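Local coordinates for protein L-ribulose 3-epimerase (Mesorhizobium loti, PDB 3VYL) that epimerises L-ribulose and other ketoses at carbon 3, probably giving L-xylulose from L-ribulose, with manganese bound at its active site, at residues 9-14 / 25-30; 151-156 / 254-259. All blocks are in the same frame, centred on the assembly; numbering follows the deposited sequence.

Contact 1 of 2, residues 9-14 / 25-30; sequences FVWSAS and ANTRDA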
ATOM      1  N   PHE A   9      22.884 -20.303   3.247  1.00 35.56           N
ATOM      2  CA  PHE A   9      23.084 -19.799   4.600  1.00 35.24           C
ATOM      3  C   PHE A   9      21.809 -19.681   5.417  1.00 35.27           C
ATOM      4  O   PHE A   9      21.879 -19.343   6.590  1.00 37.66           O
ATOM      5  CB  PHE A   9      23.852 -18.476   4.600  1.00 37.11           C
ATOM      6  CG  PHE A   9      25.281 -18.589   4.134  1.00 38.91           C
ATOM      7  CD1 PHE A   9      25.869 -19.830   3.884  1.00 39.75           C
ATOM      8  CD2 PHE A   9      26.051 -17.447   3.969  1.00 40.45           C
ATOM      9  CE1 PHE A   9      27.187 -19.924   3.460  1.00 40.44           C
ATOM     10  CE2 PHE A   9      27.369 -17.535   3.547  1.00 41.40           C
ATOM     11  CZ  PHE A   9      27.938 -18.777   3.294  1.00 39.91           C
ATOM     12  N   VAL A  10      20.654 -19.938   4.807  1.00 34.78           N
ATOM     13  CA  VAL A  10      19.410 -20.119   5.562  1.00 35.06           C
ATOM     14  C   VAL A  10      19.533 -21.412   6.364  1.00 36.74           C
ATOM     15  O   VAL A  10      18.968 -21.542   7.449  1.00 40.33           O
ATOM     16  CB  VAL A  10      18.169 -20.228   4.635  1.00 35.31           C
ATOM     17  CG1 VAL A  10      16.918 -20.605   5.425  1.00 33.51           C
ATOM     18  CG2 VAL A  10      17.941 -18.939   3.854  1.00 34.57           C
ATOM     19  N   TRP A  11      20.278 -22.371   5.820  1.00 36.30           N
ATOM     20  CA  TRP A  11      20.408 -23.694   6.423  1.00 35.17           C
ATOM     21  C   TRP A  11      21.679 -23.860   7.243  1.00 36.17           C
ATOM     22  O   TRP A  11      21.610 -24.182   8.428  1.00 33.90           O
ATOM     23  CB  TRP A  11      20.350 -24.762   5.338  1.00 32.07           C
ATOM     24  CG  TRP A  11      19.110 -24.769   4.469  1.00 30.51           C
ATOM     25  CD1 TRP A  11      19.048 -24.606   3.087  1.00 29.96           C
ATOM     26  CD2 TRP A  11      17.719 -24.993   4.886  1.00 28.68           C
ATOM     27  NE1 TRP A  11      17.760 -24.702   2.644  1.00 29.21           N
ATOM     28  CE2 TRP A  11      16.915 -24.939   3.670  1.00 28.08           C
ATOM     29  CE3 TRP A  11      17.089 -25.226   6.098  1.00 29.18           C
ATOM     30  CZ2 TRP A  11      15.545 -25.110   3.687  1.00 27.35           C
ATOM     31  CZ3 TRP A  11      15.703 -25.398   6.103  1.00 29.58           C
ATOM     32  CH2 TRP A  11      14.952 -25.344   4.920  1.00 28.68           C
ATOM     33  N   SER A  12      22.838 -23.661   6.607  1.00 37.66           N
ATOM     34  CA  SER A  12      24.147 -23.833   7.238  1.00 40.14           C
ATOM     35  C   SER A  12      25.232 -23.007   6.548  1.00 41.68           C
ATOM     36  O   SER A  12      25.157 -22.754   5.349  1.00 42.40           O
ATOM     37  CB  SER A  12      24.560 -25.306   7.231  1.00 42.92           C
ATOM     38  OG  SER A  12      25.958 -25.446   7.469  1.00 46.44           O
ATOM     39  N   ALA A  13      26.242 -22.601   7.313  1.00 43.87           N
ATOM     40  CA  ALA A  13      27.368 -21.841   6.767  1.00 46.66           C
ATOM     41  C   ALA A  13      28.582 -22.740   6.625  1.00 46.59           C
ATOM     42  O   ALA A  13      29.649 -22.298   6.197  1.00 47.53           O
ATOM     43  CB  ALA A  13      27.697 -20.648   7.655  1.00 46.84           C
ATOM     44  N   SER A  14      28.406 -24.005   6.981  1.00 45.96           N
ATOM     45  CA  SER A  14      29.510 -24.945   6.992  1.00 47.56           C
ATOM     46  C   SER A  14      29.692 -25.617   5.644  1.00 48.16           C
ATOM     47  O   SER A  14      28.722 -25.822   4.914  1.00 46.25           O
ATOM     48  CB  SER A  14      29.305 -26.005   8.072  1.00 46.98           C
ATOM     49  OG  SER A  14      30.017 -27.187   7.737  1.00 48.15           O
ATOM     50  N   ALA A  25      19.084 -31.497   1.071  1.00 41.77           N
ATOM     51  CA  ALA A  25      17.856 -32.217   1.421  1.00 40.66           C
ATOM     52  C   ALA A  25      16.802 -31.287   2.027  1.00 41.33           C
ATOM     53  O   ALA A  25      15.588 -31.490   1.838  1.00 41.65           O
ATOM     54  CB  ALA A  25      18.157 -33.374   2.369  1.00 38.52           C
ATOM     55  N   ASN A  26      17.267 -30.280   2.767  1.00 39.66           N
ATOM     56  CA  ASN A  26      16.376 -29.287   3.342  1.00 39.49           C
ATOM     57  C   ASN A  26      15.765 -28.421   2.245  1.00 39.24           C
ATOM     58  O   ASN A  26      14.553 -28.221   2.228  1.00 39.80           O
ATOM     59  CB  ASN A  26      17.092 -28.449   4.404  1.00 40.50           C
ATOM     60  CG  ASN A  26      17.302 -29.212   5.699  1.00 42.65           C
ATOM     61  OD1 ASN A  26      17.259 -30.443   5.719  1.00 45.85           O
ATOM     62  ND2 ASN A  26      17.527 -28.488   6.789  1.00 40.94           N
ATOM     63  N   THR A  27      16.600 -27.955   1.316  1.00 38.00           N
ATOM     64  CA  THR A  27      16.144 -27.253   0.123  1.00 40.05           C
ATOM     65  C   THR A  27      14.978 -27.975  -0.573  1.00 43.53           C
ATOM     66  O   THR A  27      13.932 -27.367  -0.836  1.00 46.98           O
ATOM     67  CB  THR A  27      17.296 -27.057  -0.879  1.00 39.94           C
ATOM     68  OG1 THR A  27      18.361 -26.334  -0.254  1.00 40.32           O
ATOM     69  CG2 THR A  27      16.828 -26.287  -2.091  1.00 39.80           C
ATOM     70  N   ARG A  28      15.155 -29.266  -0.856  1.00 43.24           N
ATOM     71  CA  ARG A  28      14.121 -30.052  -1.513  1.00 46.17           C
ATOM     72  C   ARG A  28      12.852 -30.237  -0.674  1.00 46.10           C
ATOM     73  O   ARG A  28      11.746 -30.113  -1.202  1.00 47.24           O
ATOM     74  CB  ARG A  28      14.668 -31.415  -1.947  1.00 51.68           C
ATOM     75  CG  ARG A  28      15.444 -31.404  -3.256  1.00 55.95           C
ATOM     76  CD  ARG A  28      14.535 -31.490  -4.480  1.00 62.86           C
ATOM     77  NE  ARG A  28      13.727 -32.715  -4.520  1.00 70.48           N
ATOM     78  CZ  ARG A  28      12.915 -33.059  -5.522  1.00 73.65           C
ATOM     79  NH1 ARG A  28      12.789 -32.279  -6.594  1.00 73.55           N
ATOM     80  NH2 ARG A  28      12.226 -34.193  -5.453  1.00 73.88           N
ATOM     81  N   ASP A  29      12.998 -30.523   0.619  1.00 43.23           N
ATOM     82  CA  ASP A  29      11.830 -30.682   1.493  1.00 43.63           C
ATOM     83  C   ASP A  29      10.995 -29.412   1.599  1.00 42.42           C
ATOM     84  O   ASP A  29       9.782 -29.472   1.796  1.00 41.54           O
ATOM     85  CB  ASP A  29      12.247 -31.140   2.889  1.00 46.88           C
ATOM     86  CG  ASP A  29      12.751 -32.570   2.905  1.00 50.34           C
ATOM     87  OD1 ASP A  29      12.716 -33.192   3.985  1.00 49.54           O
ATOM     88  OD2 ASP A  29      13.185 -33.071   1.839  1.00 52.28           O
ATOM     89  N   ALA A  30      11.661 -28.266   1.467  1.00 41.94           N
ATOM     90  CA  ALA A  30      11.014 -26.961   1.527  1.00 39.62           C
ATOM     91  C   ALA A  30      10.303 -26.613   0.216  1.00 38.64           C
ATOM     92  O   ALA A  30       9.451 -25.731   0.186  1.00 38.60           O
ATOM     93  CB  ALA A  30      12.035 -25.892   1.884  1.00 39.06           C
TER
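In the first beta-alpha unit of the TIM barrel, the loop that leaves strand 4-7 drops the indole of Trp-11 onto the inner side of helix 17-30, the helix that follows it. One face of the ring takes Asn-26. Asn-26 CB stands 3.4 Å from the centroid of the Trp-11 six-membered ring and only 6° off the ring normal, a CH-pi contact over the middle of the face. The Asn-26 amide does not lie flat on the indole: the two planes are 80° apart, and on that same face ND2 comes 3.4 Å from Trp-11 CE3. With CG beside the backbone N (chi1 -57°), the Trp-11 side chain extends from the loop to the helix. Its benzo edge meets the next turn, where Ala-30 CB lies near the ring plane, 4.0 Å from Trp-11 CZ2. At the pyrrole end, Thr-27 OG1 sits obliquely 3.4 Å from Trp-11 NE1, while its hydroxyl is hydrogen-bonded to Thr-23 O, one turn back in the helix. The indole thus lies in the layer between the barrel strands and the outer helices, where Ile-6 of strand 4-7 and Met-267 and Ala-270 of helix 266-292 also touch it. A leucine in place of Trp-11 would probably leave Asn-26 CB without its aromatic face and open a gap between the loop and Ala-30. Farther along the loop, Ser-12 OG forms an ST turn, accepting from Ser-14 N at 2.9 Å, and is also hydrogen-bonded to Glu-19 of the same helix.

Contact 2 of 2, residues 151-156 / 254-259; sequences RFESNL and KKTAIW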
ATOM      1  N   ARG A 151      23.669   1.510   0.760  1.00 21.52           N
ATOM      2  CA  ARG A 151      24.808   2.373   1.067  1.00 20.96           C
ATOM      3  C   ARG A 151      25.816   1.804   2.066  1.00 21.51           C
ATOM      4  O   ARG A 151      27.004   2.074   1.946  1.00 21.50           O
ATOM      5  CB  ARG A 151      24.307   3.712   1.576  1.00 20.51           C
ATOM      6  CG  ARG A 151      23.376   3.610   2.767  1.00 20.35           C
ATOM      7  CD  ARG A 151      22.556   4.868   2.901  1.00 20.35           C
ATOM      8  NE  ARG A 151      21.680   5.079   1.747  1.00 19.95           N
ATOM      9  CZ  ARG A 151      20.870   6.122   1.614  1.00 19.84           C
ATOM     10  NH1 ARG A 151      20.825   7.063   2.564  1.00 19.74           N
ATOM     11  NH2 ARG A 151      20.104   6.229   0.538  1.00 19.01           N
ATOM     12  N   PHE A 152      25.327   1.040   3.045  1.00 22.05           N
ATOM     13  CA  PHE A 152      26.163   0.474   4.109  1.00 22.74           C
ATOM     14  C   PHE A 152      26.931  -0.786   3.711  1.00 24.80           C
ATOM     15  O   PHE A 152      27.802  -1.232   4.460  1.00 26.19           O
ATOM     16  CB  PHE A 152      25.331   0.181   5.366  1.00 21.76           C
ATOM     17  CG  PHE A 152      24.554   1.373   5.880  1.00 20.78           C
ATOM     18  CD1 PHE A 152      25.191   2.378   6.613  1.00 20.12           C
ATOM     19  CD2 PHE A 152      23.194   1.476   5.647  1.00 20.24           C
ATOM     20  CE1 PHE A 152      24.487   3.466   7.089  1.00 20.27           C
ATOM     21  CE2 PHE A 152      22.478   2.569   6.117  1.00 21.02           C
ATOM     22  CZ  PHE A 152      23.123   3.570   6.835  1.00 20.84           C
ATOM     23  N   GLU A 153      26.645  -1.342   2.554  1.00 26.24           N
ATOM     24  CA  GLU A 153      27.348  -2.506   2.102  1.00 26.40           C
ATOM     25  C   GLU A 153      28.281  -2.321   0.894  1.00 27.88           C
ATOM     26  O   GLU A 153      29.132  -3.122   0.653  1.00 28.04           O
ATOM     27  CB  GLU A 153      26.360  -3.622   1.924  1.00 26.17           C
ATOM     28  CG  GLU A 153      25.527  -3.859   3.160  1.00 27.17           C
ATOM     29  CD  GLU A 153      24.924  -5.215   3.210  1.00 27.60           C
ATOM     30  OE1 GLU A 153      25.471  -6.095   2.618  1.00 26.71           O
ATOM     31  OE2 GLU A 153      23.898  -5.425   3.816  1.00 28.87           O
ATOM     32  N   SER A 154      28.103  -1.256   0.150  1.00 27.58           N
ATOM     33  CA  SER A 154      29.026  -0.859  -0.862  1.00 28.18           C
ATOM     34  C   SER A 154      28.852   0.610  -1.067  1.00 29.41           C
ATOM     35  O   SER A 154      27.841   1.146  -0.740  1.00 30.01           O
ATOM     36  CB  SER A 154      28.739  -1.556  -2.167  1.00 28.03           C
ATOM     37  OG  SER A 154      29.671  -1.200  -3.146  1.00 29.21           O
ATOM     38  N   ASN A 155      29.839   1.272  -1.624  1.00 29.52           N
ATOM     39  CA  ASN A 155      29.660   2.658  -1.913  1.00 29.69           C
ATOM     40  C   ASN A 155      29.499   2.968  -3.357  1.00 30.01           C
ATOM     41  O   ASN A 155      29.457   4.090  -3.733  1.00 31.60           O
ATOM     42  CB  ASN A 155      30.746   3.500  -1.282  1.00 29.80           C
ATOM     43  CG  ASN A 155      32.074   3.291  -1.898  1.00 29.79           C
ATOM     44  OD1 ASN A 155      32.293   2.354  -2.586  1.00 29.33           O
ATOM     45  ND2 ASN A 155      32.965   4.163  -1.628  1.00 30.39           N
ATOM     46  N   LEU A 156      29.398   1.955  -4.180  1.00 29.47           N
ATOM     47  CA  LEU A 156      29.378   2.196  -5.586  1.00 30.35           C
ATOM     48  C   LEU A 156      28.045   2.000  -6.245  1.00 29.27           C
ATOM     49  O   LEU A 156      27.469   2.922  -6.706  1.00 28.38           O
ATOM     50  CB  LEU A 156      30.417   1.318  -6.267  1.00 31.33           C
ATOM     51  CG  LEU A 156      31.011   1.669  -7.616  1.00 31.37           C
ATOM     52  CD1 LEU A 156      31.679   3.002  -7.581  1.00 29.80           C
ATOM     53  CD2 LEU A 156      32.019   0.620  -7.976  1.00 32.55           C
ATOM     54  N   LYS A 254      28.568  -9.829  10.951  1.00 43.34           N
ATOM     55  CA  LYS A 254      29.091  -8.505  11.253  1.00 44.81           C
ATOM     56  C   LYS A 254      28.950  -7.501  10.094  1.00 43.37           C
ATOM     57  O   LYS A 254      28.584  -6.347  10.326  1.00 43.61           O
ATOM     58  CB  LYS A 254      30.527  -8.591  11.773  1.00 48.58           C
ATOM     59  CG  LYS A 254      30.656  -9.306  13.121  1.00 49.08           C
ATOM     60  CD  LYS A 254      32.094  -9.283  13.626  1.00 49.52           C
ATOM     61  CE  LYS A 254      32.462 -10.533  14.424  1.00 51.73           C
ATOM     62  NZ  LYS A 254      31.579 -10.816  15.595  1.00 49.44           N
ATOM     63  N   LYS A 255      29.213  -7.934   8.862  1.00 40.16           N
ATOM     64  CA  LYS A 255      29.076  -7.050   7.695  1.00 38.63           C
ATOM     65  C   LYS A 255      27.619  -6.692   7.379  1.00 37.08           C
ATOM     66  O   LYS A 255      27.329  -5.607   6.878  1.00 38.13           O
ATOM     67  CB  LYS A 255      29.719  -7.668   6.454  1.00 38.78           C
ATOM     68  CG  LYS A 255      31.129  -7.209   6.169  1.00 40.04           C
ATOM     69  CD  LYS A 255      31.653  -7.908   4.925  1.00 42.30           C
ATOM     70  CE  LYS A 255      33.145  -7.664   4.730  1.00 44.56           C
ATOM     71  NZ  LYS A 255      33.666  -8.267   3.462  1.00 45.14           N
ATOM     72  N   THR A 256      26.701  -7.611   7.633  1.00 34.06           N
ATOM     73  CA  THR A 256      25.299  -7.336   7.354  1.00 31.65           C
ATOM     74  C   THR A 256      24.547  -6.998   8.644  1.00 29.68           C
ATOM     75  O   THR A 256      23.319  -6.897   8.641  1.00 27.77           O
ATOM     76  CB  THR A 256      24.625  -8.496   6.610  1.00 30.03           C
ATOM     77  OG1 THR A 256      24.657  -9.658   7.435  1.00 30.41           O
ATOM     78  CG2 THR A 256      25.355  -8.783   5.326  1.00 30.21           C
ATOM     79  N   ALA A 257      25.312  -6.820   9.725  1.00 28.04           N
ATOM     80  CA  ALA A 257      24.820  -6.353  11.026  1.00 27.62           C
ATOM     81  C   ALA A 257      23.626  -7.143  11.552  1.00 27.80           C
ATOM     82  O   ALA A 257      22.603  -6.561  11.928  1.00 28.23           O
ATOM     83  CB  ALA A 257      24.508  -4.860  10.986  1.00 26.43           C
ATOM     84  N   ILE A 258      23.752  -8.466  11.570  1.00 27.39           N
ATOM     85  CA  ILE A 258      22.715  -9.305  12.146  1.00 27.94           C
ATOM     86  C   ILE A 258      22.938  -9.399  13.647  1.00 29.06           C
ATOM     87  O   ILE A 258      23.780 -10.174  14.114  1.00 32.15           O
ATOM     88  CB  ILE A 258      22.697 -10.719  11.548  1.00 28.01           C
ATOM     89  CG1 ILE A 258      22.703 -10.653  10.028  1.00 26.97           C
ATOM     90  CG2 ILE A 258      21.503 -11.513  12.080  1.00 27.56           C
ATOM     91  CD1 ILE A 258      23.119 -11.963   9.410  1.00 27.91           C
ATOM     92  N   TRP A 259      22.163  -8.614  14.384  1.00 27.19           N
ATOM     93  CA  TRP A 259      22.313  -8.464  15.816  1.00 26.55           C
ATOM     94  C   TRP A 259      21.265  -9.232  16.552  1.00 27.36           C
ATOM     95  O   TRP A 259      21.402  -9.522  17.747  1.00 28.74           O
ATOM     96  CB  TRP A 259      22.150  -6.999  16.163  1.00 25.86           C
ATOM     97  CG  TRP A 259      23.108  -6.089  15.443  1.00 25.93           C
ATOM     98  CD1 TRP A 259      22.836  -4.844  14.884  1.00 26.03           C
ATOM     99  CD2 TRP A 259      24.545  -6.317  15.190  1.00 25.37           C
ATOM    100  NE1 TRP A 259      23.973  -4.299  14.335  1.00 25.71           N
ATOM    101  CE2 TRP A 259      25.028  -5.136  14.483  1.00 24.95           C
ATOM    102  CE3 TRP A 259      25.439  -7.344  15.471  1.00 24.99           C
ATOM    103  CZ2 TRP A 259      26.347  -5.007  14.092  1.00 24.98           C
ATOM    104  CZ3 TRP A 259      26.766  -7.200  15.070  1.00 23.96           C
ATOM    105  CH2 TRP A 259      27.207  -6.063  14.396  1.00 24.48           C
TER
HETATM  106  O   HOH W   1      28.666  -3.367   6.025  1.00 23.13           O
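Glu-153 and Thr-256 meet on the side of the TIM barrel where the strands have their C-terminal ends, between the loop after strand 143-147 and the end of helix 250-255 with the residues that follow it. The close part is small: the methyl CG2 of Thr-256 lies 3.8 Å from Glu-153 OE1 and 4.0 Å from Glu-153 OE2, a van der Waals contact against the carboxylate. Glu-153 is extended beyond CG (chi2 -159°), which carries the carboxylate out to that methyl. Its oxygens find their polar partners in His-111, hydrogen-bonded to OE1, and Asn-150, weakly bonded to OE2. Thr-256 OG1 is likewise taken up by Leu-252 O. The Glu-153 side chain is about 7 Å from the manganese ion, so it belongs to the surroundings of the metal site.

Looser is the flank by Lys-255, whose side chain leads away from 151-156 and whose carbonyl reaches it by way of a water. Phe-152 instead stacks on Phe-152 of a second subunit. Helix 250-255 ends in a Schellman motif, with Ala-257 as its C-prime residue at positive phi. Near this end, one water bridges the loop and the helix end, donating to Phe-152 O at 2.8 Å and to Lys-255 O at 2.7 Å.

How the contacts relate
From the N terminus, the chain leaves strand 4-7, and contact 1 closes over ten intervening residues, mostly the first part of helix 17-30, tying the loop 9-14 to the later turns of that helix. Only much later does contact 2 open, and it spans 97 residues, from the loop after strand 143-147 to the end of helix 250-255. The two are in series, neither nested nor crossed. Contact 1 is local, binding the first strand's loop to its own helix; contact 2 joins the connections that follow the fifth and eighth strands, near the manganese. Their centres are 24 Å apart and their nearest atoms about 8 Å, without touching.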